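Local atomic coordinates of nitroreductase family protein (Lactobacillus plantarum, PDB entry 4QLY), a protein that uses FMN and probably NADH to reduce the carbon-carbon double bond of an enone fatty acid in the saturation of polyunsaturated fatty acids. Residues V25-P30 and V84-A89. Numbering follows the deposited sequence.
Sequences VRQFDP and VDSASA. With FMN (flavin mononucleotide), chain E.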
loop_
_atom_site.group_PDB
_atom_site.type_symbol
_atom_site.label_atom_id
_atom_site.label_comp_id
_atom_site.label_asym_id
_atom_site.label_seq_id
_atom_site.Cartn_x
_atom_site.Cartn_y
_atom_site.Cartn_z
ATOM N N VAL A 25 9.842 13.967 -2.861
ATOM C CA VAL A 25 10.206 15.258 -3.457
ATOM C C VAL A 25 9.019 16.198 -3.340
ATOM O O VAL A 25 7.897 15.824 -3.689
ATOM C CB VAL A 25 10.618 15.097 -4.925
ATOM C CG1 VAL A 25 10.774 16.447 -5.590
ATOM C CG2 VAL A 25 11.910 14.279 -5.012
ATOM N N ARG A 26 9.242 17.405 -2.837
ATOM C CA ARG A 26 8.113 18.277 -2.531
ATOM C C ARG A 26 8.183 19.599 -3.289
ATOM O O ARG A 26 7.282 20.429 -3.207
ATOM C CB ARG A 26 8.032 18.531 -1.027
ATOM C CG ARG A 26 7.786 17.278 -0.191
ATOM C CD ARG A 26 7.639 17.609 1.297
ATOM N NE ARG A 26 7.248 16.426 2.067
ATOM C CZ ARG A 26 8.105 15.556 2.604
ATOM N NH1 ARG A 26 9.410 15.735 2.466
ATOM N NH2 ARG A 26 7.654 14.495 3.274
ATOM N N GLN A 27 9.266 19.777 -4.030
ATOM C CA GLN A 27 9.448 20.947 -4.861
ATOM C C GLN A 27 9.744 20.497 -6.266
ATOM O O GLN A 27 10.790 19.907 -6.525
ATOM C CB GLN A 27 10.578 21.833 -4.324
ATOM C CG GLN A 27 10.238 22.550 -3.030
ATOM C CD GLN A 27 9.096 23.544 -3.203
ATOM O OE1 GLN A 27 8.726 23.899 -4.329
ATOM N NE2 GLN A 27 8.539 24.011 -2.088
ATOM N N PHE A 28 8.805 20.759 -7.170
ATOM C CA PHE A 28 8.937 20.325 -8.554
ATOM C C PHE A 28 9.218 21.520 -9.476
ATOM O O PHE A 28 8.924 22.660 -9.126
ATOM C CB PHE A 28 7.665 19.583 -9.003
ATOM C CG PHE A 28 7.300 18.427 -8.111
ATOM C CD1 PHE A 28 7.979 17.217 -8.209
ATOM C CD2 PHE A 28 6.315 18.562 -7.152
ATOM C CE1 PHE A 28 7.668 16.146 -7.377
ATOM C CE2 PHE A 28 6.003 17.494 -6.305
ATOM C CZ PHE A 28 6.680 16.288 -6.428
ATOM N N ASP A 29 9.811 21.237 -10.632
ATOM C CA ASP A 29 9.995 22.225 -11.690
ATOM C C ASP A 29 8.641 22.636 -12.255
ATOM O O ASP A 29 7.996 21.854 -12.951
ATOM C CB ASP A 29 10.886 21.653 -12.798
ATOM C CG ASP A 29 11.254 22.689 -13.849
ATOM O OD1 ASP A 29 10.548 23.716 -13.941
ATOM O OD2 ASP A 29 12.250 22.475 -14.579
ATOM N N PRO A 30 8.222 23.884 -11.982
ATOM C CA PRO A 30 6.884 24.379 -12.339
ATOM C C PRO A 30 6.688 24.505 -13.849
ATOM O O PRO A 30 5.568 24.727 -14.311
ATOM C CB PRO A 30 6.826 25.763 -11.674
ATOM C CG PRO A 30 8.022 25.813 -10.728
ATOM C CD PRO A 30 9.048 24.929 -11.355
ATOM N N VAL A 84 1.578 20.731 -4.404
ATOM C CA VAL A 84 0.445 20.919 -5.294
ATOM C C VAL A 84 0.689 22.023 -6.338
ATOM O O VAL A 84 0.448 21.811 -7.525
ATOM C CB VAL A 84 -0.829 21.235 -4.494
ATOM C CG1 VAL A 84 -1.926 21.719 -5.427
ATOM C CG2 VAL A 84 -1.278 20.002 -3.712
ATOM N N ASP A 85 1.187 23.185 -5.910
ATOM C CA ASP A 85 1.404 24.297 -6.844
ATOM C C ASP A 85 2.467 23.970 -7.889
ATOM O O ASP A 85 2.342 24.343 -9.052
ATOM C CB ASP A 85 1.809 25.574 -6.090
ATOM C CG ASP A 85 0.718 26.072 -5.170
ATOM O OD1 ASP A 85 -0.476 25.778 -5.430
ATOM O OD2 ASP A 85 1.050 26.754 -4.186
ATOM N N SER A 86 3.508 23.255 -7.484
ATOM C CA SER A 86 4.647 23.043 -8.377
ATOM C C SER A 86 4.583 21.766 -9.215
ATOM O O SER A 86 5.285 21.651 -10.216
ATOM C CB SER A 86 5.937 23.043 -7.558
ATOM O OG SER A 86 5.924 21.997 -6.599
ATOM N N ALA A 87 3.769 20.797 -8.801
ATOM C CA ALA A 87 3.737 19.500 -9.478
ATOM C C ALA A 87 3.204 19.608 -10.908
ATOM O O ALA A 87 2.351 20.457 -11.198
ATOM C CB ALA A 87 2.898 18.503 -8.676
ATOM N N SER A 88 3.734 18.773 -11.801
ATOM C CA SER A 88 3.196 18.650 -13.153
ATOM C C SER A 88 1.785 18.099 -13.095
ATOM O O SER A 88 0.916 18.522 -13.850
ATOM C CB SER A 88 4.059 17.735 -14.024
ATOM O OG SER A 88 5.427 18.061 -13.915
ATOM N N ALA A 89 1.569 17.132 -12.207
ATOM C CA ALA A 89 0.236 16.570 -11.988
ATOM C C ALA A 89 0.081 16.053 -10.573
ATOM O O ALA A 89 1.059 15.628 -9.953
ATOM C CB ALA A 89 -0.037 15.453 -12.972
HETATM N N1 FMN E . 4.436 14.296 3.176
HETATM C C2 FMN E . 4.007 15.608 3.295
HETATM O O2 FMN E . 4.812 16.517 3.148
HETATM N N3 FMN E . 2.694 15.914 3.576
HETATM C C4 FMN E . 1.776 14.901 3.736
HETATM O O4 FMN E . 0.588 15.168 3.981
HETATM C C4A FMN E . 2.204 13.580 3.615
HETATM N N5 FMN E . 1.291 12.562 3.766
HETATM C C5A FMN E . 1.688 11.253 3.621
HETATM C C6 FMN E . 0.723 10.269 3.758
HETATM C C7 FMN E . 1.073 8.941 3.623
HETATM C C7M FMN E . 0.026 7.880 3.790
HETATM C C8 FMN E . 2.386 8.597 3.338
HETATM C C8M FMN E . 2.727 7.136 3.198
HETATM C C9 FMN E . 3.361 9.589 3.192
HETATM C C9A FMN E . 3.016 10.936 3.333
HETATM N N10 FMN E . 3.953 11.968 3.195
HETATM C C10 FMN E . 3.532 13.276 3.332
HETATM C "C1'" FMN E . 5.414 11.712 2.896
HETATM C "C2'" FMN E . 6.168 11.254 4.180
HETATM O "O2'" FMN E . 6.433 12.314 5.078
HETATM C "C3'" FMN E . 7.513 10.591 3.883
HETATM O "O3'" FMN E . 7.253 9.442 3.116
HETATM C "C4'" FMN E . 8.304 10.133 5.128
HETATM O "O4'" FMN E . 8.763 11.216 5.905
HETATM C "C5'" FMN E . 9.508 9.328 4.666
HETATM O "O5'" FMN E . 10.270 10.162 3.825
HETATM P P FMN E . 10.667 9.723 2.331
HETATM O O1P FMN E . 11.382 10.871 1.656
HETATM O O2P FMN E . 11.526 8.486 2.308
HETATM O O3P FMN E . 9.372 9.474 1.559
HETATM O O HOH W 1 7.418 19.127 -12.613
#
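Phe28 and Ser86 join the loop that follows helix 15-20 to the end of helix 81-86, and a nearly straight hydrogen bond links them: Phe28 N donates to Ser86 OG over 3.2 Å at 165°. A chi1 of 61° sets that hydroxyl between its own backbone N and carbonyl carbon, where it also bonds Pro82 O one turn back in the helix. A water makes the second polar link, donating to Asp29 O at 2.8 Å and to Ser88 OG at 2.6 Å; Ser88 OG is further bonded to Val32 O.

The Phe28 ring carries the van der Waals contact: Ala87, the first residue past the helix, comes in obliquely, its CB 3.7 Å from Phe28 CD2, while the polar Ser86 OG sits at the ring's edge.

At the other end of 25-30, Arg26 turns to the flavin. Extended from CG to NE, its chain brings NE to FMN O2 at 2.7 Å and NH2 to FMN N1 at 3.2 Å, the latter at 167° and in the guanidinium plane. A methionine in its place has no N-H to offer O2 or N1, and the pyrimidine edge would probably be less firmly held.

Such a positive group beside N1 and O2 would be expected to stabilise negative charge on reduced flavin, while the neighbouring backbone is tied to helix 81-86, whose Gln83 also binds FMN.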